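Endo-1,4-b-d-mannanase (PDB 1QNR) hydrolyses internal beta-1,4-mannosidic linkages in mannan chains, as a fungal glycoside hydrolase of family 5. Local coordinates at residues A[42-47]-A[325-330]. Sequence-based numbering, arbitrary orientation. Where two conformers were deposited one is given.
Sequences FSHISS and VWYNSS. With NAG (2-acetamido-2-deoxy-beta-D-glucopyranose), chain I.
His44 lays its imidazole flat over one face of the Tyr327 phenol in an offset stack, centroids 4.2 Å apart and planes only 5° from parallel. The slip between the rings puts His44 CB, not the imidazole, over the middle of the phenol: this methylene sits 3.7 Å from the Tyr327 ring centroid, almost on the normal, as a CH-pi contact. The imidazole itself lies over the CD2-CE2 side, with His44 ND1 3.5 Å from Tyr327 CD2. Tyr327 CG stands anti to the backbone N (chi1 177°), which carries the phenol out from the turn to lie against the His44 side chain. His44 ND1 is hydrogen-bonded to Asp310 OD2, which, with the stack, helps set the imidazole's rotation, while Trp332 and the phenol pair edge-to-face. In this TIM-barrel catalytic domain the pair ties the last turn of helix 35-47 to the type II turn Trp326-Ser329, which leads from strand 325-326 into helix 330-343. Trp326 O holds that turn by accepting both Ser329 N and Ser329 OG, the hydroxyl bond being 2.7 Å; Ser329 OG also N-caps the helix at Trp332 N. Asn328 carries an N-linked NAG through ND2, and the acetamide methyl NAG C8 folds back to the phenol's edge, 3.8 Å from Tyr327 CE2, also touching His44 NE2. At the hydroxyl end, one water bridges Tyr327 OH (3.0 Å) and Ser47 OG (2.9 Å).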
loop_
_atom_site.group_PDB
_atom_site.type_symbol
_atom_site.label_atom_id
_atom_site.label_comp_id
_atom_site.label_asym_id
_atom_site.label_seq_id
_atom_site.Cartn_x
_atom_site.Cartn_y
_atom_site.Cartn_z
ATOM N N PHE A 42 4.623 14.798 -7.898
ATOM C CA PHE A 42 3.517 14.225 -8.696
ATOM C C PHE A 42 3.617 14.624 -10.156
ATOM O O PHE A 42 3.210 13.802 -11.044
ATOM C CB PHE A 42 2.162 14.595 -8.055
ATOM C CG PHE A 42 1.769 13.728 -6.893
ATOM C CD1 PHE A 42 2.606 12.794 -6.275
ATOM C CD2 PHE A 42 0.449 13.821 -6.431
ATOM C CE1 PHE A 42 2.150 11.950 -5.225
ATOM C CE2 PHE A 42 0.009 13.020 -5.400
ATOM C CZ PHE A 42 0.855 12.079 -4.787
ATOM N N SER A 43 4.167 15.796 -10.486
ATOM C CA SER A 43 4.399 16.112 -11.914
ATOM C C SER A 43 5.323 15.087 -12.538
ATOM O O SER A 43 5.122 14.533 -13.635
ATOM C CB SER A 43 4.946 17.576 -12.056
ATOM O OG SER A 43 5.183 17.862 -13.471
ATOM N N HIS A 44 6.418 14.688 -11.860
ATOM C CA HIS A 44 7.404 13.720 -12.382
ATOM C C HIS A 44 6.839 12.305 -12.507
ATOM O O HIS A 44 7.092 11.589 -13.490
ATOM C CB HIS A 44 8.616 13.701 -11.421
ATOM C CG HIS A 44 9.303 15.017 -11.299
ATOM N ND1 HIS A 44 10.138 15.256 -10.226
ATOM C CD2 HIS A 44 9.341 16.166 -12.052
ATOM C CE1 HIS A 44 10.633 16.494 -10.276
ATOM N NE2 HIS A 44 10.167 17.078 -11.383
ATOM N N ILE A 45 6.048 11.886 -11.476
ATOM C CA ILE A 45 5.411 10.538 -11.580
ATOM C C ILE A 45 4.412 10.508 -12.747
ATOM O O ILE A 45 4.435 9.550 -13.544
ATOM C CB ILE A 45 4.691 10.243 -10.226
ATOM C CG1 ILE A 45 5.732 10.023 -9.142
ATOM C CG2 ILE A 45 3.742 9.036 -10.320
ATOM C CD1 ILE A 45 5.132 9.880 -7.717
ATOM N N SER A 46 3.585 11.546 -12.922
ATOM C CA SER A 46 2.619 11.567 -14.021
ATOM C C SER A 46 3.308 11.654 -15.387
ATOM O O SER A 46 2.936 10.902 -16.315
ATOM C CB SER A 46 1.621 12.665 -13.774
ATOM O OG SER A 46 0.780 12.869 -14.937
ATOM N N SER A 47 4.321 12.532 -15.532
ATOM C CA SER A 47 4.988 12.601 -16.868
ATOM C C SER A 47 5.783 11.356 -17.216
ATOM O O SER A 47 6.054 11.004 -18.394
ATOM C CB SER A 47 5.835 13.880 -16.951
ATOM O OG SER A 47 6.931 13.798 -16.109
ATOM N N VAL A 325 14.544 4.239 -6.262
ATOM C CA VAL A 325 14.829 4.471 -7.692
ATOM C C VAL A 325 14.638 5.967 -7.871
ATOM O O VAL A 325 13.520 6.503 -7.780
ATOM C CB VAL A 325 13.903 3.648 -8.608
ATOM C CG1 VAL A 325 14.178 4.023 -10.085
ATOM C CG2 VAL A 325 14.022 2.137 -8.359
ATOM N N TRP A 326 15.723 6.734 -8.041
ATOM C CA TRP A 326 15.672 8.201 -8.105
ATOM C C TRP A 326 15.160 8.689 -9.461
ATOM O O TRP A 326 15.635 8.188 -10.533
ATOM C CB TRP A 326 17.078 8.791 -7.870
ATOM C CG TRP A 326 17.611 8.568 -6.451
ATOM C CD1 TRP A 326 18.522 7.570 -6.055
ATOM C CD2 TRP A 326 17.242 9.334 -5.288
ATOM N NE1 TRP A 326 18.671 7.699 -4.691
ATOM C CE2 TRP A 326 17.909 8.736 -4.213
ATOM C CE3 TRP A 326 16.379 10.395 -5.031
ATOM C CZ2 TRP A 326 17.786 9.238 -2.912
ATOM C CZ3 TRP A 326 16.220 10.886 -3.721
ATOM C CH2 TRP A 326 16.963 10.286 -2.660
ATOM N N TYR A 327 14.231 9.656 -9.465
ATOM C CA TYR A 327 13.711 10.151 -10.777
ATOM C C TYR A 327 14.872 10.658 -11.656
ATOM O O TYR A 327 15.847 11.312 -11.222
ATOM C CB TYR A 327 12.815 11.372 -10.480
ATOM C CG TYR A 327 12.267 12.051 -11.739
ATOM C CD1 TYR A 327 11.519 11.360 -12.697
ATOM C CD2 TYR A 327 12.609 13.407 -11.940
ATOM C CE1 TYR A 327 11.095 12.022 -13.828
ATOM C CE2 TYR A 327 12.204 14.024 -13.117
ATOM C CZ TYR A 327 11.429 13.336 -14.008
ATOM O OH TYR A 327 10.998 13.998 -15.144
ATOM N N ASN A 328 14.787 10.306 -12.955
ATOM C CA ASN A 328 15.723 10.752 -14.000
ATOM C C ASN A 328 17.069 10.037 -13.965
ATOM O O ASN A 328 17.947 10.337 -14.823
ATOM C CB ASN A 328 15.991 12.289 -13.946
ATOM C CG ASN A 328 15.360 12.927 -15.123
ATOM O OD1 ASN A 328 14.617 12.448 -15.958
ATOM N ND2 ASN A 328 15.670 14.267 -15.264
ATOM N N SER A 329 17.321 9.077 -13.102
ATOM C CA SER A 329 18.546 8.285 -13.049
ATOM C C SER A 329 18.544 7.193 -14.096
ATOM O O SER A 329 17.547 6.891 -14.779
ATOM C CB SER A 329 18.676 7.706 -11.644
ATOM O OG SER A 329 17.701 6.635 -11.396
ATOM N N SER A 330 19.717 6.493 -14.213
ATOM C CA SER A 330 19.783 5.346 -15.094
ATOM C C SER A 330 18.836 4.222 -14.639
ATOM O O SER A 330 18.274 3.500 -15.490
ATOM C CB SER A 330 21.218 4.786 -15.177
ATOM O OG SER A 330 21.809 4.485 -13.983
HETATM C C1 NAG I . 15.199 15.430 -16.285
HETATM C C2 NAG I . 15.281 16.863 -15.797
HETATM C C3 NAG I . 14.949 17.792 -16.929
HETATM C C4 NAG I . 15.810 17.370 -18.135
HETATM C C5 NAG I . 15.775 15.895 -18.522
HETATM C C6 NAG I . 16.872 15.554 -19.523
HETATM C C7 NAG I . 14.863 17.293 -13.424
HETATM C C8 NAG I . 13.846 17.370 -12.315
HETATM N N2 NAG I . 14.336 17.016 -14.637
HETATM O O3 NAG I . 15.377 19.081 -16.394
HETATM O O4 NAG I . 15.351 18.098 -19.318
HETATM O O5 NAG I . 16.118 15.093 -17.370
HETATM O O6 NAG I . 16.577 14.298 -20.073
HETATM O O7 NAG I . 15.980 17.457 -13.211
HETATM O O HOH W 1 9.274 12.359 -17.051
#